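Local coordinates for protein YCGM (Escherichia coli, PDB 1NR9), which belongs to the fumarylacetoacetate hydrolase family and binds a magnesium ion beside a mixed beta sheet, its precise function not being established, at residues A61-S64 with S68-H71; V73-L78 with V209-H214; V100-T105 with L150-N155; N128-S133 with V189-T194. All blocks are in the same frame, centred on the assembly; numbering follows the deposited sequence.

Interaction 1. Residues A61-S64 with S68-H71; sequences AIPS and SVHH
Ile62 and Val69 meet where the loop that follows strand 53-55 folds back against the beginning of strand 69-79, one of the central strands of the mixed sheet in this fumarylacetoacetate hydrolase-type fold. The tight part of the contact is small and wholly apolar. Methyl CG2 of Ile62 lies 4.0 Å from CG1 of Val69, the two side chains crossing at a slant, and both residues direct CB at the opposing segment. Ile62 CG2 stands beside its own backbone N, anti to the carbonyl carbon, and faces Val69. Val69 in turn splits its two methyls, CG1 going to Ile62 and CG2 to Pro63. No hydrogen bond joins the two segments, so packing alone connects them.

The outer side is looser. Ala61 and Ser64 at the ends of the loop segment are exposed, and Ser64 turns its CB from the strand. Ser68 does likewise on the other segment, its OG bonding to Asp108 OD1. Val69 is nevertheless buried, for Leu106 also packs on it, and its backbone pairs with Leu201; Val220 touches Ile62, and Phe126 touches Pro63. The proline ring adds a longer contact, with CD 4.3 Å from Val69 CG2. That same methyl also approaches the proline's carbonyl, Val69 CG2 lying 3.9 Å from Pro63 O.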
loop_
_atom_site.group_PDB
_atom_site.type_symbol
_atom_site.label_atom_id
_atom_site.label_comp_id
_atom_site.label_asym_id
_atom_site.label_seq_id
_atom_site.Cartn_x
_atom_site.Cartn_y
_atom_site.Cartn_z
ATOM N N ALA A 61 -2.170 -17.896 8.136
ATOM C CA ALA A 61 -0.773 -18.099 7.799
ATOM C C ALA A 61 0.097 -16.958 8.310
ATOM O O ALA A 61 -0.048 -15.817 7.864
ATOM C CB ALA A 61 -0.631 -18.218 6.295
ATOM N N ILE A 62 1.004 -17.262 9.234
ATOM C CA ILE A 62 1.889 -16.234 9.769
ATOM C C ILE A 62 3.361 -16.520 9.510
ATOM O O ILE A 62 3.801 -17.666 9.574
ATOM C CB ILE A 62 1.704 -16.042 11.306
ATOM C CG1 ILE A 62 2.018 -17.347 12.044
ATOM C CG2 ILE A 62 0.286 -15.544 11.609
ATOM C CD1 ILE A 62 1.849 -17.262 13.550
ATOM N N PRO A 63 4.142 -15.476 9.203
ATOM C CA PRO A 63 5.580 -15.599 8.941
ATOM C C PRO A 63 6.207 -16.245 10.167
ATOM O O PRO A 63 5.678 -16.121 11.279
ATOM C CB PRO A 63 6.036 -14.151 8.796
ATOM C CG PRO A 63 4.819 -13.459 8.272
ATOM C CD PRO A 63 3.701 -14.074 9.079
ATOM N N SER A 64 7.338 -16.914 9.988
ATOM C CA SER A 64 7.988 -17.562 11.116
ATOM C C SER A 64 9.436 -17.129 11.307
ATOM O O SER A 64 10.043 -17.428 12.334
ATOM C CB SER A 64 7.921 -19.081 10.944
ATOM O OG SER A 64 8.419 -19.479 9.676
ATOM N N SER A 68 8.129 -11.947 16.351
ATOM C CA SER A 68 6.748 -12.137 16.796
ATOM C C SER A 68 5.724 -11.465 15.889
ATOM O O SER A 68 6.004 -10.461 15.232
ATOM C CB SER A 68 6.560 -11.620 18.224
ATOM O OG SER A 68 6.591 -10.205 18.245
ATOM N N VAL A 69 4.524 -12.031 15.887
ATOM C CA VAL A 69 3.418 -11.545 15.079
ATOM C C VAL A 69 2.283 -11.212 16.035
ATOM O O VAL A 69 1.803 -12.094 16.741
ATOM C CB VAL A 69 2.959 -12.655 14.089
ATOM C CG1 VAL A 69 1.818 -12.165 13.214
ATOM C CG2 VAL A 69 4.141 -13.082 13.229
ATOM N N HIS A 70 1.857 -9.949 16.068
ATOM C CA HIS A 70 0.771 -9.550 16.960
ATOM C C HIS A 70 -0.599 -9.474 16.311
ATOM O O HIS A 70 -0.719 -9.348 15.092
ATOM C CB HIS A 70 1.079 -8.217 17.623
ATOM C CG HIS A 70 2.110 -8.311 18.700
ATOM N ND1 HIS A 70 2.322 -7.303 19.618
ATOM C CD2 HIS A 70 3.011 -9.280 18.987
ATOM C CE1 HIS A 70 3.310 -7.647 20.423
ATOM N NE2 HIS A 70 3.747 -8.841 20.062
ATOM N N HIS A 71 -1.634 -9.568 17.141
ATOM C CA HIS A 71 -3.005 -9.504 16.661
ATOM C C HIS A 71 -3.637 -8.196 17.129
ATOM O O HIS A 71 -3.356 -7.715 18.228
ATOM C CB HIS A 71 -3.825 -10.684 17.199
ATOM C CG HIS A 71 -3.818 -10.789 18.692
ATOM N ND1 HIS A 71 -3.017 -11.682 19.372
ATOM C CD2 HIS A 71 -4.467 -10.070 19.640
ATOM C CE1 HIS A 71 -3.170 -11.507 20.673
ATOM N NE2 HIS A 71 -4.044 -10.534 20.862
#

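Interaction 2. Residues V73-L78 with V209-H214; sequences VELAVL and VTFDGH
The Phe211 ring is met obliquely by Leu75, whose CD1 stops 4.3 Å from ring atom CD1 of Phe211, neither squarely over a face nor at the rim. Leu75 reaches it although its CB does not point straight across: CG lies anti to the backbone N (chi1 177°), and CD1, turned off that line (chi2 65°), meets the ring. Val100, Leu150, Ile136 and Phe141 also touch Phe211, which is thereby buried. The second flat group, the imidazole of His214, meets the ring of Trp9 with the planes about 55° apart.

One step along, Val73 and Val209 meet methyl to methyl. CG2 of Val73 is modelled 3.3 Å from CG2 of Val209, shorter than methyls normally allow, so the exact closeness is doubtful. Glu74, between the two contacting residues, turns away, and its OE1 accepts from Gly193 N. Beyond Phe211 the chain reverses in a type I' turn closed by His214 N to Phe211 O at 3.0 Å, Gly213 taking a left-handed conformation that suits glycine. Val73 and Leu75 of the mixed sheet pack on Val209 and Phe211 of the antiparallel sheet, side chain to side chain with no hydrogen bond between the segments: face-to-face packing of two beta sheets.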
loop_
_atom_site.group_PDB
_atom_site.type_symbol
_atom_site.label_atom_id
_atom_site.label_comp_id
_atom_site.label_asym_id
_atom_site.label_seq_id
_atom_site.Cartn_x
_atom_site.Cartn_y
_atom_site.Cartn_z
ATOM N N VAL A 73 -7.536 -6.853 16.931
ATOM C CA VAL A 73 -8.901 -6.983 16.433
ATOM C C VAL A 73 -9.334 -5.554 16.138
ATOM O O VAL A 73 -8.992 -4.635 16.888
ATOM C CB VAL A 73 -9.862 -7.620 17.478
ATOM C CG1 VAL A 73 -10.003 -6.722 18.685
ATOM C CG2 VAL A 73 -11.223 -7.889 16.829
ATOM N N GLU A 74 -10.054 -5.361 15.038
ATOM C CA GLU A 74 -10.494 -4.029 14.658
ATOM C C GLU A 74 -11.804 -4.079 13.867
ATOM O O GLU A 74 -12.138 -5.095 13.239
ATOM C CB GLU A 74 -9.408 -3.329 13.803
ATOM C CG GLU A 74 -7.972 -3.303 14.408
ATOM C CD GLU A 74 -7.024 -2.314 13.710
ATOM O OE1 GLU A 74 -7.499 -1.529 12.857
ATOM O OE2 GLU A 74 -5.802 -2.305 14.018
ATOM N N LEU A 75 -12.548 -2.978 13.919
ATOM C CA LEU A 75 -13.795 -2.850 13.177
ATOM C C LEU A 75 -13.446 -2.479 11.724
ATOM O O LEU A 75 -12.725 -1.504 11.472
ATOM C CB LEU A 75 -14.674 -1.750 13.776
ATOM C CG LEU A 75 -15.963 -1.558 12.967
ATOM C CD1 LEU A 75 -16.819 -2.823 13.069
ATOM C CD2 LEU A 75 -16.728 -0.355 13.471
ATOM N N ALA A 76 -13.973 -3.254 10.782
ATOM C CA ALA A 76 -13.714 -3.045 9.364
ATOM C C ALA A 76 -14.905 -2.441 8.662
ATOM O O ALA A 76 -16.016 -2.979 8.721
ATOM C CB ALA A 76 -13.350 -4.363 8.702
ATOM N N VAL A 77 -14.666 -1.325 7.983
ATOM C CA VAL A 77 -15.716 -0.635 7.248
ATOM C C VAL A 77 -15.434 -0.847 5.766
ATOM O O VAL A 77 -14.313 -0.609 5.296
ATOM C CB VAL A 77 -15.714 0.885 7.569
ATOM C CG1 VAL A 77 -16.902 1.571 6.901
ATOM C CG2 VAL A 77 -15.750 1.102 9.073
ATOM N N LEU A 78 -16.449 -1.320 5.045
ATOM C CA LEU A 78 -16.347 -1.584 3.610
ATOM C C LEU A 78 -16.918 -0.417 2.803
ATOM O O LEU A 78 -18.120 -0.167 2.859
ATOM C CB LEU A 78 -17.123 -2.852 3.268
ATOM C CG LEU A 78 -17.268 -3.121 1.764
ATOM C CD1 LEU A 78 -15.884 -3.400 1.177
ATOM C CD2 LEU A 78 -18.206 -4.299 1.518
ATOM N N VAL A 209 -12.683 -14.239 17.203
ATOM C CA VAL A 209 -12.872 -12.795 17.118
ATOM C C VAL A 209 -14.362 -12.511 17.241
ATOM O O VAL A 209 -15.189 -13.331 16.828
ATOM C CB VAL A 209 -12.350 -12.255 15.766
ATOM C CG1 VAL A 209 -13.116 -12.884 14.629
ATOM C CG2 VAL A 209 -12.502 -10.753 15.708
ATOM N N THR A 210 -14.719 -11.357 17.799
ATOM C CA THR A 210 -16.131 -11.038 17.981
ATOM C C THR A 210 -16.480 -9.573 17.914
ATOM O O THR A 210 -15.783 -8.737 18.486
ATOM C CB THR A 210 -16.625 -11.542 19.336
ATOM O OG1 THR A 210 -16.759 -12.961 19.290
ATOM C CG2 THR A 210 -17.958 -10.917 19.691
ATOM N N PHE A 211 -17.572 -9.261 17.224
ATOM C CA PHE A 211 -18.027 -7.885 17.151
ATOM C C PHE A 211 -19.548 -7.884 17.123
ATOM O O PHE A 211 -20.169 -8.574 16.308
ATOM C CB PHE A 211 -17.402 -7.151 15.946
ATOM C CG PHE A 211 -18.141 -7.324 14.643
ATOM C CD1 PHE A 211 -18.983 -6.320 14.169
ATOM C CD2 PHE A 211 -17.985 -8.476 13.881
ATOM C CE1 PHE A 211 -19.664 -6.465 12.951
ATOM C CE2 PHE A 211 -18.660 -8.628 12.663
ATOM C CZ PHE A 211 -19.501 -7.617 12.199
ATOM N N ASP A 212 -20.127 -7.145 18.072
ATOM C CA ASP A 212 -21.573 -7.005 18.246
ATOM C C ASP A 212 -22.452 -8.185 17.857
ATOM O O ASP A 212 -23.148 -8.156 16.839
ATOM C CB ASP A 212 -22.082 -5.756 17.525
ATOM C CG ASP A 212 -22.221 -4.564 18.456
ATOM O OD1 ASP A 212 -22.815 -3.546 18.035
ATOM O OD2 ASP A 212 -21.735 -4.648 19.608
ATOM N N GLY A 213 -22.424 -9.225 18.675
ATOM C CA GLY A 213 -23.267 -10.376 18.406
ATOM C C GLY A 213 -22.793 -11.358 17.353
ATOM O O GLY A 213 -23.483 -12.344 17.070
ATOM N N HIS A 214 -21.621 -11.113 16.773
ATOM C CA HIS A 214 -21.091 -12.007 15.752
ATOM C C HIS A 214 -19.714 -12.555 16.102
ATOM O O HIS A 214 -18.821 -11.811 16.542
ATOM C CB HIS A 214 -21.046 -11.275 14.418
ATOM C CG HIS A 214 -22.399 -10.958 13.873
ATOM N ND1 HIS A 214 -23.222 -11.919 13.325
ATOM C CD2 HIS A 214 -23.091 -9.796 13.820
ATOM C CE1 HIS A 214 -24.362 -11.364 12.956
ATOM N NE2 HIS A 214 -24.309 -10.076 13.246
#

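Interaction 3. Residues V100-T105 with L150-N155; sequences VALDLT and LSLSVN. With MG (magnesium ion), chain E.
Leu102 and Leu152 meet almost at right angles, CD2 of Leu102 lying 3.7 Å from CD1 of Leu152, and Val100 and Leu150 form the second pair, with Val100 CG1 4.0 Å from Leu150 CD2. In that second pair the side chains slide past each other in opposite directions. The CB atoms of Val100 and Leu152 point toward the other strand, those of Leu102 and Leu150 at an angle to it, and for these two the outer methyls make up the difference. All four residues are buried, and no hydrogen bond crosses between the segments.

The next shell fills in around them. Leu207 and Leu60 touch Leu102, and His71 and Val73 lie against Leu152. Backbone bonds between Val100 and Ser133 and between Ala101 and Glu74 hold the strand that carries Val100 and Leu102.

Just past Leu102 the strand gives way to an inverse gamma turn centred on Asp103, with a weak bond from Leu104 N to Leu102 O. There the Asp103 side chain, CG anti to the backbone N (chi1 172°), puts OD2 2.5 Å from the magnesium ion. A water is a further ligand, and Glu72 also binds. Lys48 forms a salt bridge with OD1 and Lys124 bonds to OD2, probably offsetting the gathered negative charge. The strand thus packs sheet on sheet and ends in the carboxylate-lined magnesium site.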
loop_
_atom_site.group_PDB
_atom_site.type_symbol
_atom_site.label_atom_id
_atom_site.label_comp_id
_atom_site.label_asym_id
_atom_site.label_seq_id
_atom_site.Cartn_x
_atom_site.Cartn_y
_atom_site.Cartn_z
ATOM N N VAL A 100 -15.199 -7.686 10.892
ATOM C CA VAL A 100 -14.016 -7.631 11.757
ATOM C C VAL A 100 -12.735 -8.085 11.097
ATOM O O VAL A 100 -12.732 -8.970 10.236
ATOM C CB VAL A 100 -14.155 -8.491 13.017
ATOM C CG1 VAL A 100 -14.916 -7.750 14.055
ATOM C CG2 VAL A 100 -14.816 -9.813 12.678
ATOM N N ALA A 101 -11.632 -7.499 11.539
ATOM C CA ALA A 101 -10.342 -7.846 10.985
ATOM C C ALA A 101 -9.268 -7.922 12.050
ATOM O O ALA A 101 -9.462 -7.531 13.208
ATOM C CB ALA A 101 -9.937 -6.826 9.935
ATOM N N LEU A 102 -8.129 -8.451 11.637
ATOM C CA LEU A 102 -6.978 -8.543 12.497
ATOM C C LEU A 102 -5.930 -7.752 11.752
ATOM O O LEU A 102 -5.590 -8.070 10.613
ATOM C CB LEU A 102 -6.510 -9.989 12.658
ATOM C CG LEU A 102 -7.352 -10.932 13.511
ATOM C CD1 LEU A 102 -6.548 -12.201 13.788
ATOM C CD2 LEU A 102 -7.712 -10.249 14.825
ATOM N N ASP A 103 -5.458 -6.687 12.381
ATOM C CA ASP A 103 -4.424 -5.863 11.792
ATOM C C ASP A 103 -3.159 -6.567 12.246
ATOM O O ASP A 103 -2.485 -6.151 13.183
ATOM C CB ASP A 103 -4.530 -4.437 12.344
ATOM C CG ASP A 103 -3.370 -3.544 11.937
ATOM O OD1 ASP A 103 -2.689 -3.845 10.927
ATOM O OD2 ASP A 103 -3.160 -2.524 12.633
ATOM N N LEU A 104 -2.886 -7.690 11.600
ATOM C CA LEU A 104 -1.718 -8.491 11.897
ATOM C C LEU A 104 -0.479 -7.645 11.667
ATOM O O LEU A 104 -0.347 -7.018 10.616
ATOM C CB LEU A 104 -1.693 -9.705 10.981
ATOM C CG LEU A 104 -2.099 -11.032 11.610
ATOM C CD1 LEU A 104 -3.158 -10.826 12.679
ATOM C CD2 LEU A 104 -2.592 -11.956 10.498
ATOM N N THR A 105 0.428 -7.629 12.641
ATOM C CA THR A 105 1.635 -6.834 12.517
ATOM C C THR A 105 2.889 -7.498 13.072
ATOM O O THR A 105 2.832 -8.229 14.059
ATOM C CB THR A 105 1.448 -5.442 13.190
ATOM O OG1 THR A 105 2.668 -5.047 13.829
ATOM C CG2 THR A 105 0.327 -5.474 14.208
ATOM N N LEU A 150 -16.078 -5.178 20.550
ATOM C CA LEU A 150 -14.979 -5.858 19.856
ATOM C C LEU A 150 -14.192 -6.722 20.838
ATOM O O LEU A 150 -13.747 -6.238 21.881
ATOM C CB LEU A 150 -14.022 -4.846 19.224
ATOM C CG LEU A 150 -14.512 -3.995 18.054
ATOM C CD1 LEU A 150 -13.403 -3.041 17.631
ATOM C CD2 LEU A 150 -14.927 -4.903 16.885
ATOM N N SER A 151 -14.011 -7.997 20.514
ATOM C CA SER A 151 -13.269 -8.885 21.405
ATOM C C SER A 151 -12.486 -9.953 20.666
ATOM O O SER A 151 -12.880 -10.391 19.578
ATOM C CB SER A 151 -14.219 -9.561 22.391
ATOM O OG SER A 151 -15.204 -10.306 21.700
ATOM N N LEU A 152 -11.371 -10.360 21.268
ATOM C CA LEU A 152 -10.519 -11.398 20.707
ATOM C C LEU A 152 -10.004 -12.311 21.808
ATOM O O LEU A 152 -9.394 -11.857 22.789
ATOM C CB LEU A 152 -9.323 -10.792 19.974
ATOM C CG LEU A 152 -8.283 -11.773 19.409
ATOM C CD1 LEU A 152 -7.371 -11.041 18.455
ATOM C CD2 LEU A 152 -7.451 -12.377 20.518
ATOM N N SER A 153 -10.235 -13.603 21.654
ATOM C CA SER A 153 -9.737 -14.526 22.653
ATOM C C SER A 153 -8.761 -15.483 21.998
ATOM O O SER A 153 -8.948 -15.900 20.859
ATOM C CB SER A 153 -10.886 -15.303 23.294
ATOM O OG SER A 153 -11.551 -16.090 22.328
ATOM N N VAL A 154 -7.695 -15.805 22.709
ATOM C CA VAL A 154 -6.721 -16.743 22.189
ATOM C C VAL A 154 -6.762 -17.928 23.144
ATOM O O VAL A 154 -6.629 -17.758 24.361
ATOM C CB VAL A 154 -5.311 -16.144 22.170
ATOM C CG1 VAL A 154 -4.341 -17.138 21.555
ATOM C CG2 VAL A 154 -5.312 -14.857 21.389
ATOM N N ASN A 155 -6.985 -19.115 22.589
ATOM C CA ASN A 155 -7.057 -20.346 23.368
ATOM C C ASN A 155 -7.911 -20.227 24.643
ATOM O O ASN A 155 -7.455 -20.544 25.749
ATOM C CB ASN A 155 -5.638 -20.823 23.718
ATOM C CG ASN A 155 -4.765 -21.050 22.475
ATOM O OD1 ASN A 155 -5.191 -21.686 21.504
ATOM N ND2 ASN A 155 -3.533 -20.543 22.512
HETATM MG MG MG E . -3.163 -0.610 14.182
HETATM O O HOH W 1 -5.084 -0.660 12.531
#

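Interaction 4. Residues N128-S133 with V189-T194; sequences NSCPLS and VVLTGT
Two apolar pairs make up the whole of the direct contact. Leu132 and Val189 reach for each other tip to tip, CD2 of Leu132 lying 4.0 Å from CG2 of Val189. The leucine is extended from its strand, with CG anti to the backbone N (chi1 -168°), whereas the valine offers the methyl that stands beside its own N. Cys130 and Leu191 form the second pair: the thiol sulfur SG of Cys130 is 4.2 Å from Leu191 CD1. All four residues direct CB at the opposing segment and are buried. Since the nearest CA atoms are still 9.5 Å apart, at Cys130 and Leu191, the side chains alone bridge the gap.

Hydrogen bonds are directed elsewhere. Ser133 OG accepts from Val100 N, and the carbonyl of Ser129 receives Lys48 NZ. On the other segment Thr192 OG1 bonds to Leu75 O and Thr194 OG1 to Val73 O. Gly193, between the two threonines, has backbone angles (phi 100°) that favour a glycine, and the threonine bonds tie the loop after Leu191 to strand 69-79.

In the mixed sheet, strand 130-137 pairs with 95-102, which pairs with 69-79, which pairs with 189-191. The contact therefore joins two strands of one sheet that are separated by two others. Ala76 of strand 69-79 touches both Leu132 and Leu191, and Ala101 of strand 95-102 does the same, so two alanines of the intervening strands lie against both leucines.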
loop_
_atom_site.group_PDB
_atom_site.type_symbol
_atom_site.label_atom_id
_atom_site.label_comp_id
_atom_site.label_asym_id
_atom_site.label_seq_id
_atom_site.Cartn_x
_atom_site.Cartn_y
_atom_site.Cartn_z
ATOM N N ASN A 128 -1.044 -11.706 3.660
ATOM C CA ASN A 128 -2.071 -12.128 4.602
ATOM C C ASN A 128 -1.844 -11.517 5.966
ATOM O O ASN A 128 -1.798 -12.225 6.968
ATOM C CB ASN A 128 -2.076 -13.649 4.729
ATOM C CG ASN A 128 -2.074 -14.330 3.393
ATOM O OD1 ASN A 128 -1.027 -14.476 2.772
ATOM N ND2 ASN A 128 -3.251 -14.731 2.924
ATOM N N SER A 129 -1.700 -10.199 6.001
ATOM C CA SER A 129 -1.483 -9.492 7.258
ATOM C C SER A 129 -2.791 -8.826 7.636
ATOM O O SER A 129 -2.817 -7.930 8.486
ATOM C CB SER A 129 -0.416 -8.422 7.088
ATOM O OG SER A 129 -0.882 -7.416 6.207
ATOM N N CYS A 130 -3.867 -9.267 6.984
ATOM C CA CYS A 130 -5.192 -8.716 7.221
ATOM C C CYS A 130 -6.318 -9.737 7.037
ATOM O O CYS A 130 -7.078 -9.672 6.070
ATOM C CB CYS A 130 -5.427 -7.527 6.292
ATOM S SG CYS A 130 -6.855 -6.521 6.727
ATOM N N PRO A 131 -6.421 -10.715 7.952
ATOM C CA PRO A 131 -7.494 -11.703 7.818
ATOM C C PRO A 131 -8.736 -10.855 7.979
ATOM O O PRO A 131 -8.719 -9.877 8.719
ATOM C CB PRO A 131 -7.278 -12.621 9.015
ATOM C CG PRO A 131 -5.814 -12.468 9.315
ATOM C CD PRO A 131 -5.580 -11.000 9.123
ATOM N N LEU A 132 -9.823 -11.207 7.326
ATOM C CA LEU A 132 -10.996 -10.364 7.427
ATOM C C LEU A 132 -12.248 -11.219 7.395
ATOM O O LEU A 132 -12.302 -12.219 6.678
ATOM C CB LEU A 132 -10.966 -9.396 6.248
ATOM C CG LEU A 132 -11.868 -8.177 6.115
ATOM C CD1 LEU A 132 -11.623 -7.222 7.298
ATOM C CD2 LEU A 132 -11.556 -7.481 4.784
ATOM N N SER A 133 -13.248 -10.836 8.184
ATOM C CA SER A 133 -14.506 -11.571 8.235
ATOM C C SER A 133 -15.394 -11.114 7.087
ATOM O O SER A 133 -14.986 -10.284 6.265
ATOM C CB SER A 133 -15.223 -11.314 9.565
ATOM O OG SER A 133 -15.714 -9.983 9.652
ATOM N N VAL A 189 -11.363 -1.323 1.930
ATOM C CA VAL A 189 -11.729 -1.566 3.307
ATOM C C VAL A 189 -10.976 -0.592 4.197
ATOM O O VAL A 189 -9.882 -0.152 3.854
ATOM C CB VAL A 189 -11.381 -3.015 3.705
ATOM C CG1 VAL A 189 -11.590 -3.227 5.206
ATOM C CG2 VAL A 189 -12.253 -3.987 2.895
ATOM N N VAL A 190 -11.572 -0.258 5.336
ATOM C CA VAL A 190 -10.968 0.660 6.298
ATOM C C VAL A 190 -10.901 0.055 7.715
ATOM O O VAL A 190 -11.935 -0.296 8.292
ATOM C CB VAL A 190 -11.782 1.966 6.379
ATOM C CG1 VAL A 190 -11.203 2.876 7.451
ATOM C CG2 VAL A 190 -11.790 2.653 5.033
ATOM N N LEU A 191 -9.695 -0.074 8.267
ATOM C CA LEU A 191 -9.539 -0.608 9.624
ATOM C C LEU A 191 -9.557 0.579 10.572
ATOM O O LEU A 191 -8.803 1.527 10.395
ATOM C CB LEU A 191 -8.219 -1.373 9.786
ATOM C CG LEU A 191 -8.054 -2.646 8.957
ATOM C CD1 LEU A 191 -6.925 -3.499 9.575
ATOM C CD2 LEU A 191 -9.370 -3.415 8.920
ATOM N N THR A 192 -10.398 0.521 11.595
ATOM C CA THR A 192 -10.516 1.645 12.505
ATOM C C THR A 192 -9.750 1.627 13.825
ATOM O O THR A 192 -10.143 2.315 14.759
ATOM C CB THR A 192 -11.991 1.901 12.817
ATOM O OG1 THR A 192 -12.538 0.760 13.495
ATOM C CG2 THR A 192 -12.764 2.122 11.534
ATOM N N GLY A 193 -8.669 0.864 13.925
ATOM C CA GLY A 193 -7.917 0.857 15.171
ATOM C C GLY A 193 -8.224 -0.329 16.049
ATOM O O GLY A 193 -9.176 -1.063 15.794
ATOM N N THR A 194 -7.435 -0.528 17.095
ATOM C CA THR A 194 -7.669 -1.668 17.971
ATOM C C THR A 194 -7.706 -1.268 19.431
ATOM O O THR A 194 -7.075 -0.293 19.834
ATOM C CB THR A 194 -6.568 -2.748 17.812
ATOM O OG1 THR A 194 -6.980 -3.959 18.461
ATOM C CG2 THR A 194 -5.268 -2.280 18.444
#

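In the fold
Interactions 2, 3 and 4 form one cluster near the middle of the chain, their centres about 9 Å from one another, while interaction 1 lies toward the edge, about 20 Å from interaction 2 and 12 Å from interaction 3. Strand 69-79 serves both interactions 1 and 2. Interactions 2 and 3 pack the mixed sheet against the four-stranded antiparallel sheet; interaction 4 joins two strands of the mixed sheet itself. Along the chain interaction 1 closes first, interactions 3 and 4 are nested within the loop closed by interaction 2, and their segments alternate. Distant parts of the sequence are thus interlocked around the strand end that supplies a magnesium ligand.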